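Local coordinates for protein delta toxin (Clostridium perfringens, PDB 2YGT) that is a haemolytic beta-pore-forming toxin that probably assembles on the membranes of target cells and perforates them with a transmembrane beta-barrel, at residues A[152-157]-A[227-232]; A[201-206]-A[257-262]; A[251-256]-A[265-270]. One frame throughout, in Å; residues are numbered along the deposited sequence.

Contact 1 of 3, residues A[152-157]-A[227-232]; sequences ISYVQP and PNFGVV
The polar link between I152-P157 and P227-V232 is one bond: the backbone N of S153 donates to OD1 of N228 over 3.1 Å, nearly straight at the hydrogen (171°) but reaching the oxygen from above the plane of the amide. A chi1 of -170°, which swings CG away from the backbone N, carries the N228 side chain out of its own sheet to the backbone of the other. ND2 serves its own sheet, donating to L67 O and S66 OG on strand 61-72, so asparagine, with an acceptor and a donor on one flat group, suits a place between two layers. Strands 148-155 and 224-235 belong to different antiparallel sheets of this leukocidin/hemolysin-type beta fold; here they run roughly antiparallel, their axes 6.0 Å apart, too far for strand pairing. Carbon contacts flank the amide: CD1 of I152 lies 3.5 Å from N228 CG, and CB of Y154 packs 4.1 Å from N228 CB. In the aromatic contact, an offset edge-to-face pair, the edge of F229 turns toward the face of Y154, planes at 86°, CE1 to CE1 3.5 Å. Tyrosine fits because its hydroxyl hydrogen-bonds to T161 OG1, whereas wholly apolar F229 also stacks on W173.

Contact 2 of 3, residues A[201-206]-A[257-262]; sequences SRYSGT and IAWDTE
Y203 and E262 run alongside each other in the same direction, CE1 of the tyrosine 3.5 Å from CB of the glutamate, the ring turned 66° from the plane of the carboxylate. The contact sets a surface loop, S201-T206, against the end of strand 241-259 and the turn of the beta hairpin that this strand forms with 263-282. Thus aligned, the two polar ends share a water: it is 2.8 Å from Y203 OH and donates at 2.8 Å to E262 OE1. The tyrosine hydroxyl has a further partner in Y193 OH. A glutamate suits the turn because its chain, bent at chi2 (-79°), carries the carboxylate back over its own loop, where OE2 takes a weak bond from T261 N. W259 CG stands anti to the backbone N (chi1 180°), sending the indole toward Y203, whose CA sits at the ring edge, in plane, 3.8 Å from CZ3. One indole face is covered by the turn's own backbone, with E262 N over its centre, and the W259 and W263 rings also pack edge-to-face; a broad flat side chain can fill the angle between turn and loop. R202 O lies 3.5 Å from both W259 CZ3 and E262 CB.

Contact 3 of 3, residues A[251-256]-A[265-270]; sequences EINSYH and GRNYPD
Backbone bonds pair S254 with Y268 and H256 with R266, joining E251-H256 to G265-D270 as the two antiparallel arms of a beta hairpin, strands 241-259 and 263-282. In each of these hydrogen-bonded pairs both amides donate to the opposite carbonyl; between them Y255 and N267 form a non-hydrogen-bonded pair, their CA atoms 4.2 Å apart. G265 suits its place beside Y255: with no side chain there, the tyrosine OH, which is bonded to N195 O, can lie over the glycine CA, 3.9 Å away.

Side-chain amides add a second polar link. N267 ND2 donates to N253 OD1 over 3.2 Å, the amide planes 44° apart, while N253 ND2 turns back to I252 O and N267 OD1 accepts from W89 NE1. Each asparagine therefore uses both ends of its amide, one across the hairpin.

The aromatic contact lies on the face that carries S254 and H256. Here Y268 turns its ring edge to the face of H256, centroids 4.8 Å apart and planes at 74°, with CD1 of Y268 3.3 Å from CD2 of H256. Histidine suits the place because its flat imidazole offers a face to the tyrosine edge while ND1 has a weak hydrogen bond with R84 NE.

Toward the other end of the pairing, beside S254, D270 has one carboxylate oxygen for a salt bridge, OD2 with R88, and the other for water. A single water accepts from S254 OG at 2.7 Å and donates to D270 OD1 and, at 3.1 Å, to P269 O.

Overall arrangement
From the N terminus, the chain passes through 152-157 on strand 148-155, then the loop 201-206, and reaches 227-232 on strand 224-235, where contact 1 closes over 69 intervening residues and brings two separate sheets together. Strand 241-259 follows, carrying 251-256 and running on through 257-259 into the turn, so that 257-262 closes contact 2 with the earlier loop. Contact 3 closes last, at 265-270, after eight intervening residues. Contact 2 crosses both others, because its loop opens inside contact 1 and its return lies inside contact 3; contacts 1 and 3 are in series. Contacts 2 and 3 share one hairpin, their centres about 17 Å apart, whereas contact 1 lies near the centre of the chain.

Contact 1 of 3, residues A[152-157]-A[227-232]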
ATOM      1  N   ILE A 152       1.419  -7.627   8.519  1.00 26.95           N
ATOM      2  CA  ILE A 152       0.921  -6.728   7.489  1.00 25.77           C
ATOM      3  C   ILE A 152      -0.011  -7.505   6.564  1.00 32.97           C
ATOM      4  O   ILE A 152       0.292  -8.635   6.178  1.00 29.71           O
ATOM      5  CB  ILE A 152       2.083  -6.122   6.675  1.00 30.58           C
ATOM      6  CG1 ILE A 152       2.807  -5.054   7.496  1.00 45.69           C
ATOM      7  CG2 ILE A 152       1.582  -5.526   5.385  1.00 35.58           C
ATOM      8  CD1 ILE A 152       1.893  -3.975   8.034  1.00 48.10           C
ATOM      9  N   SER A 153      -1.147  -6.909   6.214  1.00 33.30           N
ATOM     10  CA  SER A 153      -2.154  -7.628   5.436  1.00 24.77           C
ATOM     11  C   SER A 153      -3.081  -6.717   4.627  1.00 16.30           C
ATOM     12  O   SER A 153      -3.590  -5.720   5.135  1.00 18.50           O
ATOM     13  CB  SER A 153      -2.982  -8.519   6.367  1.00 15.76           C
ATOM     14  OG  SER A 153      -3.905  -9.301   5.638  1.00 29.93           O
ATOM     15  N   TYR A 154      -3.297  -7.073   3.365  1.00 16.50           N
ATOM     16  CA  TYR A 154      -4.260  -6.373   2.522  1.00 15.39           C
ATOM     17  C   TYR A 154      -4.665  -7.249   1.340  1.00 15.43           C
ATOM     18  O   TYR A 154      -4.078  -8.308   1.115  1.00 17.74           O
ATOM     19  CB  TYR A 154      -3.698  -5.032   2.037  1.00 15.30           C
ATOM     20  CG  TYR A 154      -2.565  -5.146   1.040  1.00 15.66           C
ATOM     21  CD1 TYR A 154      -1.244  -5.243   1.464  1.00 15.58           C
ATOM     22  CD2 TYR A 154      -2.815  -5.153  -0.328  1.00 16.31           C
ATOM     23  CE1 TYR A 154      -0.204  -5.349   0.555  1.00 14.38           C
ATOM     24  CE2 TYR A 154      -1.780  -5.258  -1.244  1.00 14.54           C
ATOM     25  CZ  TYR A 154      -0.478  -5.354  -0.798  1.00 23.34           C
ATOM     26  OH  TYR A 154       0.552  -5.458  -1.707  1.00 14.21           O
ATOM     27  N   VAL A 155      -5.673  -6.806   0.593  1.00 15.62           N
ATOM     28  CA  VAL A 155      -6.151  -7.545  -0.570  1.00 15.71           C
ATOM     29  C   VAL A 155      -5.982  -6.739  -1.854  1.00 24.25           C
ATOM     30  O   VAL A 155      -6.019  -5.505  -1.839  1.00 15.49           O
ATOM     31  CB  VAL A 155      -7.633  -7.953  -0.413  1.00 23.28           C
ATOM     32  CG1 VAL A 155      -7.804  -8.838   0.803  1.00 16.55           C
ATOM     33  CG2 VAL A 155      -8.523  -6.720  -0.310  1.00 16.49           C
ATOM     34  N   GLN A 156      -5.799  -7.445  -2.964  1.00 15.43           N
ATOM     35  CA  GLN A 156      -5.574  -6.800  -4.251  1.00 15.27           C
ATOM     36  C   GLN A 156      -6.087  -7.644  -5.424  1.00 19.12           C
ATOM     37  O   GLN A 156      -5.333  -7.932  -6.357  1.00 15.23           O
ATOM     38  CB  GLN A 156      -4.083  -6.529  -4.434  1.00 14.90           C
ATOM     39  CG  GLN A 156      -3.220  -7.765  -4.249  1.00 14.80           C
ATOM     40  CD  GLN A 156      -1.815  -7.570  -4.758  1.00 14.53           C
ATOM     41  OE1 GLN A 156      -1.394  -6.449  -5.025  1.00 14.41           O
ATOM     42  NE2 GLN A 156      -1.078  -8.666  -4.900  1.00 14.54           N
ATOM     43  N   PRO A 157      -7.374  -8.037  -5.389  1.00 18.27           N
ATOM     44  CA  PRO A 157      -7.944  -8.854  -6.467  1.00 18.98           C
ATOM     45  C   PRO A 157      -7.686  -8.251  -7.846  1.00 15.89           C
ATOM     46  O   PRO A 157      -7.997  -7.082  -8.073  1.00 15.90           O
ATOM     47  CB  PRO A 157      -9.451  -8.849  -6.151  1.00 16.60           C
ATOM     48  CG  PRO A 157      -9.638  -7.725  -5.162  1.00 24.98           C
ATOM     49  CD  PRO A 157      -8.382  -7.758  -4.354  1.00 16.19           C
ATOM     50  N   PRO A 227      -4.212  -0.303   0.932  1.00 15.71           N
ATOM     51  CA  PRO A 227      -2.880  -0.885   1.118  1.00 15.29           C
ATOM     52  C   PRO A 227      -2.470  -0.992   2.585  1.00 15.30           C
ATOM     53  O   PRO A 227      -2.925  -0.226   3.434  1.00 18.89           O
ATOM     54  CB  PRO A 227      -1.963   0.107   0.401  1.00 22.70           C
ATOM     55  CG  PRO A 227      -2.694   1.399   0.439  1.00 22.95           C
ATOM     56  CD  PRO A 227      -4.159   1.087   0.443  1.00 15.99           C
ATOM     57  N   ASN A 228      -1.614  -1.964   2.868  1.00 16.63           N
ATOM     58  CA  ASN A 228      -0.949  -2.065   4.155  1.00 14.97           C
ATOM     59  C   ASN A 228       0.499  -2.427   3.888  1.00 17.40           C
ATOM     60  O   ASN A 228       0.801  -3.565   3.538  1.00 15.41           O
ATOM     61  CB  ASN A 228      -1.621  -3.119   5.037  1.00 22.75           C
ATOM     62  CG  ASN A 228      -1.127  -3.088   6.482  1.00 25.76           C
ATOM     63  OD1 ASN A 228      -1.395  -4.008   7.254  1.00 31.19           O
ATOM     64  ND2 ASN A 228      -0.410  -2.030   6.850  1.00 20.03           N
ATOM     65  N   PHE A 229       1.386  -1.447   4.015  1.00 14.71           N
ATOM     66  CA  PHE A 229       2.803  -1.673   3.757  1.00 14.53           C
ATOM     67  C   PHE A 229       3.614  -1.417   5.027  1.00 19.40           C
ATOM     68  O   PHE A 229       3.101  -0.855   5.996  1.00 14.80           O
ATOM     69  CB  PHE A 229       3.297  -0.786   2.613  1.00 16.66           C
ATOM     70  CG  PHE A 229       2.526  -0.960   1.328  1.00 17.54           C
ATOM     71  CD1 PHE A 229       2.081  -2.213   0.932  1.00 18.87           C
ATOM     72  CD2 PHE A 229       2.268   0.123   0.502  1.00 15.20           C
ATOM     73  CE1 PHE A 229       1.379  -2.376  -0.251  1.00 18.25           C
ATOM     74  CE2 PHE A 229       1.570  -0.037  -0.686  1.00 14.73           C
ATOM     75  CZ  PHE A 229       1.125  -1.283  -1.063  1.00 14.52           C
ATOM     76  N   GLY A 230       4.878  -1.827   5.028  1.00 16.45           N
ATOM     77  CA  GLY A 230       5.697  -1.674   6.219  1.00 14.61           C
ATOM     78  C   GLY A 230       7.164  -1.352   6.003  1.00 24.52           C
ATOM     79  O   GLY A 230       7.792  -1.839   5.065  1.00 14.60           O
ATOM     80  N   VAL A 231       7.713  -0.527   6.891  1.00 14.90           N
ATOM     81  CA  VAL A 231       9.138  -0.217   6.865  1.00 15.07           C
ATOM     82  C   VAL A 231       9.759  -0.337   8.251  1.00 15.77           C
ATOM     83  O   VAL A 231       9.063  -0.324   9.265  1.00 15.22           O
ATOM     84  CB  VAL A 231       9.415   1.212   6.349  1.00 23.26           C
ATOM     85  CG1 VAL A 231       8.786   1.435   4.975  1.00 15.33           C
ATOM     86  CG2 VAL A 231       8.926   2.239   7.359  1.00 19.61           C
ATOM     87  N   VAL A 232      11.080  -0.454   8.281  1.00 15.36           N
ATOM     88  CA  VAL A 232      11.819  -0.444   9.529  1.00 15.57           C
ATOM     89  C   VAL A 232      12.867   0.653   9.454  1.00 15.97           C
ATOM     90  O   VAL A 232      13.667   0.690   8.520  1.00 22.34           O
ATOM     91  CB  VAL A 232      12.529  -1.791   9.795  1.00 15.51           C
ATOM     92  CG1 VAL A 232      13.220  -1.761  11.149  1.00 15.76           C
ATOM     93  CG2 VAL A 232      11.544  -2.946   9.726  1.00 15.23           C
TER

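Contact 2 of 3, residues A[201-206]-A[257-262]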
ATOM      1  N   SER A 201     -20.666  -7.525 -22.589  1.00 24.19           N
ATOM      2  CA  SER A 201     -21.136  -8.317 -23.715  1.00 32.46           C
ATOM      3  C   SER A 201     -20.775  -7.643 -25.028  1.00 30.63           C
ATOM      4  O   SER A 201     -20.448  -6.457 -25.060  1.00 23.61           O
ATOM      5  CB  SER A 201     -22.648  -8.535 -23.635  1.00 35.55           C
ATOM      6  OG  SER A 201     -23.355  -7.395 -24.093  1.00 24.07           O
ATOM      7  N   ARG A 202     -20.844  -8.408 -26.111  1.00 27.51           N
ATOM      8  CA  ARG A 202     -20.449  -7.919 -27.426  1.00 24.09           C
ATOM      9  C   ARG A 202     -21.632  -7.393 -28.232  1.00 26.35           C
ATOM     10  O   ARG A 202     -21.448  -6.668 -29.208  1.00 36.71           O
ATOM     11  CB  ARG A 202     -19.752  -9.036 -28.203  1.00 30.63           C
ATOM     12  CG  ARG A 202     -18.600  -9.675 -27.447  1.00 37.01           C
ATOM     13  CD  ARG A 202     -18.244 -11.037 -28.020  1.00 39.09           C
ATOM     14  NE  ARG A 202     -16.977 -11.537 -27.496  1.00 45.59           N
ATOM     15  CZ  ARG A 202     -16.412 -12.679 -27.873  1.00 55.03           C
ATOM     16  NH1 ARG A 202     -17.005 -13.443 -28.780  1.00 63.35           N
ATOM     17  NH2 ARG A 202     -15.254 -13.058 -27.348  1.00 53.27           N
ATOM     18  N   TYR A 203     -22.845  -7.753 -27.822  1.00 25.83           N
ATOM     19  CA  TYR A 203     -24.026  -7.440 -28.619  1.00 26.29           C
ATOM     20  C   TYR A 203     -25.219  -6.919 -27.816  1.00 25.72           C
ATOM     21  O   TYR A 203     -26.309  -6.761 -28.361  1.00 29.09           O
ATOM     22  CB  TYR A 203     -24.439  -8.667 -29.438  1.00 25.43           C
ATOM     23  CG  TYR A 203     -23.377  -9.116 -30.412  1.00 27.09           C
ATOM     24  CD1 TYR A 203     -23.179  -8.437 -31.608  1.00 27.43           C
ATOM     25  CD2 TYR A 203     -22.561 -10.204 -30.131  1.00 24.46           C
ATOM     26  CE1 TYR A 203     -22.204  -8.832 -32.502  1.00 28.78           C
ATOM     27  CE2 TYR A 203     -21.581 -10.608 -31.020  1.00 24.07           C
ATOM     28  CZ  TYR A 203     -21.408  -9.919 -32.203  1.00 33.66           C
ATOM     29  OH  TYR A 203     -20.435 -10.313 -33.093  1.00 32.26           O
ATOM     30  N   SER A 204     -25.016  -6.645 -26.532  1.00 33.72           N
ATOM     31  CA  SER A 204     -26.123  -6.223 -25.673  1.00 36.73           C
ATOM     32  C   SER A 204     -25.800  -4.975 -24.854  1.00 31.01           C
ATOM     33  O   SER A 204     -24.662  -4.504 -24.838  1.00 25.16           O
ATOM     34  CB  SER A 204     -26.533  -7.362 -24.733  1.00 37.52           C
ATOM     35  OG  SER A 204     -26.752  -8.568 -25.446  1.00 49.28           O
ATOM     36  N   GLY A 205     -26.815  -4.449 -24.176  1.00 31.12           N
ATOM     37  CA  GLY A 205     -26.640  -3.340 -23.257  1.00 33.76           C
ATOM     38  C   GLY A 205     -26.580  -1.972 -23.906  1.00 37.44           C
ATOM     39  O   GLY A 205     -26.542  -1.848 -25.132  1.00 44.17           O
ATOM     40  N   THR A 206     -26.579  -0.939 -23.070  1.00 32.96           N
ATOM     41  CA  THR A 206     -26.418   0.432 -23.533  1.00 33.99           C
ATOM     42  C   THR A 206     -25.000   0.924 -23.240  1.00 34.35           C
ATOM     43  O   THR A 206     -24.185   0.197 -22.666  1.00 25.56           O
ATOM     44  CB  THR A 206     -27.438   1.378 -22.868  1.00 35.44           C
ATOM     45  OG1 THR A 206     -27.129   1.517 -21.475  1.00 29.88           O
ATOM     46  CG2 THR A 206     -28.853   0.830 -23.022  1.00 29.39           C
ATOM     47  N   ILE A 257     -16.092   1.977 -24.642  1.00 24.23           N
ATOM     48  CA  ILE A 257     -16.770   1.051 -25.542  1.00 21.85           C
ATOM     49  C   ILE A 257     -17.542   1.839 -26.597  1.00 26.66           C
ATOM     50  O   ILE A 257     -18.239   2.803 -26.280  1.00 23.33           O
ATOM     51  CB  ILE A 257     -17.713   0.072 -24.802  1.00 21.89           C
ATOM     52  CG1 ILE A 257     -18.750   0.835 -23.975  1.00 22.53           C
ATOM     53  CG2 ILE A 257     -16.910  -0.882 -23.933  1.00 21.11           C
ATOM     54  CD1 ILE A 257     -19.813  -0.055 -23.367  1.00 22.78           C
ATOM     55  N   ALA A 258     -17.390   1.438 -27.853  1.00 22.69           N
ATOM     56  CA  ALA A 258     -18.049   2.116 -28.961  1.00 26.44           C
ATOM     57  C   ALA A 258     -18.736   1.097 -29.857  1.00 29.72           C
ATOM     58  O   ALA A 258     -18.146   0.079 -30.219  1.00 23.07           O
ATOM     59  CB  ALA A 258     -17.044   2.933 -29.758  1.00 23.50           C
ATOM     60  N   TRP A 259     -19.985   1.376 -30.210  1.00 24.42           N
ATOM     61  CA  TRP A 259     -20.776   0.450 -31.005  1.00 27.43           C
ATOM     62  C   TRP A 259     -20.668   0.730 -32.501  1.00 25.05           C
ATOM     63  O   TRP A 259     -20.992   1.821 -32.963  1.00 35.07           O
ATOM     64  CB  TRP A 259     -22.245   0.495 -30.577  1.00 31.78           C
ATOM     65  CG  TRP A 259     -23.118  -0.433 -31.364  1.00 31.31           C
ATOM     66  CD1 TRP A 259     -23.780  -0.149 -32.521  1.00 26.58           C
ATOM     67  CD2 TRP A 259     -23.424  -1.801 -31.052  1.00 28.12           C
ATOM     68  NE1 TRP A 259     -24.479  -1.251 -32.949  1.00 31.43           N
ATOM     69  CE2 TRP A 259     -24.278  -2.278 -32.065  1.00 28.33           C
ATOM     70  CE3 TRP A 259     -23.059  -2.663 -30.011  1.00 31.82           C
ATOM     71  CZ2 TRP A 259     -24.774  -3.582 -32.072  1.00 28.38           C
ATOM     72  CZ3 TRP A 259     -23.553  -3.960 -30.021  1.00 35.59           C
ATOM     73  CH2 TRP A 259     -24.402  -4.406 -31.045  1.00 31.02           C
ATOM     74  N   ASP A 260     -20.205  -0.264 -33.248  1.00 34.61           N
ATOM     75  CA  ASP A 260     -20.234  -0.217 -34.703  1.00 33.67           C
ATOM     76  C   ASP A 260     -21.410  -1.072 -35.152  1.00 36.35           C
ATOM     77  O   ASP A 260     -22.505  -0.564 -35.385  1.00 43.37           O
ATOM     78  CB  ASP A 260     -18.924  -0.746 -35.287  1.00 39.63           C
ATOM     79  CG  ASP A 260     -18.774  -0.432 -36.764  1.00 51.14           C
ATOM     80  OD1 ASP A 260     -19.664   0.244 -37.322  1.00 43.24           O
ATOM     81  OD2 ASP A 260     -17.767  -0.863 -37.364  1.00 60.72           O
ATOM     82  N   THR A 261     -21.176  -2.375 -35.271  1.00 27.79           N
ATOM     83  CA  THR A 261     -22.261  -3.345 -35.378  1.00 29.01           C
ATOM     84  C   THR A 261     -22.071  -4.359 -34.254  1.00 24.56           C
ATOM     85  O   THR A 261     -22.638  -5.452 -34.255  1.00 25.90           O
ATOM     86  CB  THR A 261     -22.287  -4.038 -36.752  1.00 25.29           C
ATOM     87  OG1 THR A 261     -21.011  -4.632 -37.015  1.00 35.82           O
ATOM     88  CG2 THR A 261     -22.600  -3.024 -37.840  1.00 26.56           C
ATOM     89  N   GLU A 262     -21.247  -3.962 -33.293  1.00 25.49           N
ATOM     90  CA  GLU A 262     -20.976  -4.726 -32.088  1.00 33.63           C
ATOM     91  C   GLU A 262     -20.196  -3.789 -31.184  1.00 33.48           C
ATOM     92  O   GLU A 262     -19.735  -2.738 -31.632  1.00 23.64           O
ATOM     93  CB  GLU A 262     -20.135  -5.966 -32.394  1.00 33.40           C
ATOM     94  CG  GLU A 262     -18.718  -5.651 -32.849  1.00 30.96           C
ATOM     95  CD  GLU A 262     -18.656  -5.238 -34.306  1.00 39.28           C
ATOM     96  OE1 GLU A 262     -18.988  -6.074 -35.173  1.00 35.13           O
ATOM     97  OE2 GLU A 262     -18.271  -4.083 -34.585  1.00 45.43           O
TER
HETATM   98  O   HOH W   1     -19.846  -8.711 -35.258  1.00 33.54           O

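Contact 3 of 3, residues A[251-256]-A[265-270]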
ATOM      1  N   GLU A 251      -3.414   6.595 -10.757  1.00 29.67           N
ATOM      2  CA  GLU A 251      -3.552   6.868 -12.180  1.00 18.44           C
ATOM      3  C   GLU A 251      -4.907   6.378 -12.669  1.00 24.43           C
ATOM      4  O   GLU A 251      -5.281   5.231 -12.431  1.00 17.96           O
ATOM      5  CB  GLU A 251      -2.431   6.219 -12.991  1.00 18.05           C
ATOM      6  CG  GLU A 251      -2.530   6.533 -14.481  1.00 30.60           C
ATOM      7  CD  GLU A 251      -1.443   5.870 -15.302  1.00 34.60           C
ATOM      8  OE1 GLU A 251      -0.445   5.406 -14.711  1.00 36.27           O
ATOM      9  OE2 GLU A 251      -1.590   5.819 -16.542  1.00 35.55           O
ATOM     10  N   ILE A 252      -5.636   7.257 -13.346  1.00 19.15           N
ATOM     11  CA  ILE A 252      -6.934   6.909 -13.901  1.00 20.05           C
ATOM     12  C   ILE A 252      -6.825   6.721 -15.407  1.00 24.42           C
ATOM     13  O   ILE A 252      -6.177   7.511 -16.092  1.00 26.46           O
ATOM     14  CB  ILE A 252      -7.971   8.012 -13.626  1.00 30.76           C
ATOM     15  CG1 ILE A 252      -8.219   8.158 -12.126  1.00 20.20           C
ATOM     16  CG2 ILE A 252      -9.279   7.716 -14.354  1.00 30.93           C
ATOM     17  CD1 ILE A 252      -9.319   7.268 -11.607  1.00 33.18           C
ATOM     18  N   ASN A 253      -7.454   5.668 -15.917  1.00 28.85           N
ATOM     19  CA  ASN A 253      -7.565   5.464 -17.357  1.00 24.44           C
ATOM     20  C   ASN A 253      -9.025   5.492 -17.795  1.00 24.24           C
ATOM     21  O   ASN A 253      -9.929   5.331 -16.976  1.00 24.92           O
ATOM     22  CB  ASN A 253      -6.907   4.149 -17.776  1.00 23.60           C
ATOM     23  CG  ASN A 253      -5.396   4.242 -17.817  1.00 24.39           C
ATOM     24  OD1 ASN A 253      -4.713   3.293 -18.199  1.00 17.77           O
ATOM     25  ND2 ASN A 253      -4.865   5.394 -17.426  1.00 23.48           N
ATOM     26  N   SER A 254      -9.253   5.708 -19.085  1.00 22.54           N
ATOM     27  CA  SER A 254     -10.604   5.736 -19.625  1.00 26.67           C
ATOM     28  C   SER A 254     -10.818   4.550 -20.553  1.00 26.64           C
ATOM     29  O   SER A 254     -10.243   4.492 -21.640  1.00 24.95           O
ATOM     30  CB  SER A 254     -10.862   7.044 -20.378  1.00 23.88           C
ATOM     31  OG  SER A 254     -10.814   8.162 -19.503  1.00 30.90           O
ATOM     32  N   TYR A 255     -11.633   3.599 -20.109  1.00 19.89           N
ATOM     33  CA  TYR A 255     -11.996   2.455 -20.933  1.00 19.69           C
ATOM     34  C   TYR A 255     -13.247   2.787 -21.740  1.00 20.39           C
ATOM     35  O   TYR A 255     -14.337   2.927 -21.187  1.00 20.80           O
ATOM     36  CB  TYR A 255     -12.225   1.217 -20.061  1.00 19.21           C
ATOM     37  CG  TYR A 255     -12.646  -0.014 -20.838  1.00 28.00           C
ATOM     38  CD1 TYR A 255     -11.719  -0.754 -21.561  1.00 18.69           C
ATOM     39  CD2 TYR A 255     -13.972  -0.432 -20.849  1.00 19.51           C
ATOM     40  CE1 TYR A 255     -12.103  -1.875 -22.277  1.00 25.39           C
ATOM     41  CE2 TYR A 255     -14.365  -1.550 -21.556  1.00 19.50           C
ATOM     42  CZ  TYR A 255     -13.428  -2.268 -22.268  1.00 21.13           C
ATOM     43  OH  TYR A 255     -13.817  -3.382 -22.971  1.00 21.40           O
ATOM     44  N   HIS A 256     -13.074   2.934 -23.050  1.00 20.59           N
ATOM     45  CA  HIS A 256     -14.172   3.284 -23.945  1.00 21.95           C
ATOM     46  C   HIS A 256     -14.765   2.049 -24.607  1.00 25.14           C
ATOM     47  O   HIS A 256     -14.034   1.179 -25.078  1.00 20.66           O
ATOM     48  CB  HIS A 256     -13.679   4.224 -25.048  1.00 21.72           C
ATOM     49  CG  HIS A 256     -13.319   5.597 -24.569  1.00 35.25           C
ATOM     50  ND1 HIS A 256     -13.894   6.738 -25.084  1.00 34.10           N
ATOM     51  CD2 HIS A 256     -12.441   6.010 -23.625  1.00 33.74           C
ATOM     52  CE1 HIS A 256     -13.387   7.797 -24.476  1.00 31.29           C
ATOM     53  NE2 HIS A 256     -12.503   7.382 -23.586  1.00 31.83           N
ATOM     54  N   GLY A 265     -13.980  -2.349 -27.659  1.00 20.84           N
ATOM     55  CA  GLY A 265     -13.413  -1.751 -26.466  1.00 19.38           C
ATOM     56  C   GLY A 265     -12.025  -1.179 -26.668  1.00 19.91           C
ATOM     57  O   GLY A 265     -11.237  -1.704 -27.453  1.00 20.25           O
ATOM     58  N   ARG A 266     -11.727  -0.094 -25.961  1.00 20.03           N
ATOM     59  CA  ARG A 266     -10.392   0.492 -25.999  1.00 28.03           C
ATOM     60  C   ARG A 266     -10.066   1.284 -24.737  1.00 26.74           C
ATOM     61  O   ARG A 266     -10.887   2.056 -24.244  1.00 26.06           O
ATOM     62  CB  ARG A 266     -10.216   1.379 -27.231  1.00 31.00           C
ATOM     63  CG  ARG A 266      -8.866   2.062 -27.273  1.00 42.58           C
ATOM     64  CD  ARG A 266      -8.485   2.451 -28.681  1.00 50.27           C
ATOM     65  NE  ARG A 266      -7.038   2.571 -28.819  1.00 49.30           N
ATOM     66  CZ  ARG A 266      -6.409   2.672 -29.982  1.00 49.54           C
ATOM     67  NH1 ARG A 266      -7.103   2.669 -31.114  1.00 47.75           N
ATOM     68  NH2 ARG A 266      -5.088   2.774 -30.016  1.00 56.98           N
ATOM     69  N   ASN A 267      -8.857   1.087 -24.223  1.00 20.03           N
ATOM     70  CA  ASN A 267      -8.410   1.774 -23.020  1.00 19.78           C
ATOM     71  C   ASN A 267      -7.442   2.915 -23.329  1.00 23.21           C
ATOM     72  O   ASN A 267      -6.433   2.715 -24.004  1.00 25.09           O
ATOM     73  CB  ASN A 267      -7.756   0.781 -22.060  1.00 18.88           C
ATOM     74  CG  ASN A 267      -7.383   1.411 -20.739  1.00 18.77           C
ATOM     75  OD1 ASN A 267      -8.249   1.823 -19.971  1.00 22.24           O
ATOM     76  ND2 ASN A 267      -6.086   1.483 -20.462  1.00 18.74           N
ATOM     77  N   TYR A 268      -7.757   4.110 -22.837  1.00 21.07           N
ATOM     78  CA  TYR A 268      -6.909   5.279 -23.048  1.00 22.04           C
ATOM     79  C   TYR A 268      -6.361   5.776 -21.719  1.00 31.61           C
ATOM     80  O   TYR A 268      -6.964   5.546 -20.670  1.00 24.50           O
ATOM     81  CB  TYR A 268      -7.701   6.412 -23.702  1.00 22.93           C
ATOM     82  CG  TYR A 268      -8.290   6.081 -25.053  1.00 31.73           C
ATOM     83  CD1 TYR A 268      -9.526   5.460 -25.158  1.00 32.06           C
ATOM     84  CD2 TYR A 268      -7.618   6.408 -26.225  1.00 29.05           C
ATOM     85  CE1 TYR A 268     -10.072   5.163 -26.385  1.00 34.13           C
ATOM     86  CE2 TYR A 268      -8.157   6.113 -27.460  1.00 26.76           C
ATOM     87  CZ  TYR A 268      -9.386   5.490 -27.534  1.00 35.58           C
ATOM     88  OH  TYR A 268      -9.935   5.190 -28.757  1.00 43.80           O
ATOM     89  N   PRO A 269      -5.212   6.466 -21.756  1.00 28.73           N
ATOM     90  CA  PRO A 269      -4.707   7.142 -20.559  1.00 30.46           C
ATOM     91  C   PRO A 269      -5.660   8.271 -20.196  1.00 34.65           C
ATOM     92  O   PRO A 269      -6.520   8.611 -21.009  1.00 42.73           O
ATOM     93  CB  PRO A 269      -3.365   7.724 -21.021  1.00 30.45           C
ATOM     94  CG  PRO A 269      -3.004   6.959 -22.254  1.00 36.22           C
ATOM     95  CD  PRO A 269      -4.303   6.612 -22.904  1.00 26.36           C
ATOM     96  N   ASP A 270      -5.522   8.839 -19.004  1.00 29.15           N
ATOM     97  CA  ASP A 270      -6.377   9.950 -18.609  1.00 32.27           C
ATOM     98  C   ASP A 270      -5.670  10.944 -17.690  1.00 43.94           C
ATOM     99  O   ASP A 270      -5.262  12.021 -18.125  1.00 39.01           O
ATOM    100  CB  ASP A 270      -7.660   9.442 -17.951  1.00 21.84           C
ATOM    101  CG  ASP A 270      -8.705  10.531 -17.807  1.00 34.38           C
ATOM    102  OD1 ASP A 270      -9.058  11.159 -18.827  1.00 45.51           O
ATOM    103  OD2 ASP A 270      -9.177  10.758 -16.675  1.00 34.30           O
TER
HETATM  104  O   HOH W   2      -2.819   8.441 -17.356  1.00 26.71           O
HETATM  105  O   HOH W   3      -9.341   9.861 -20.978  1.00 42.40           O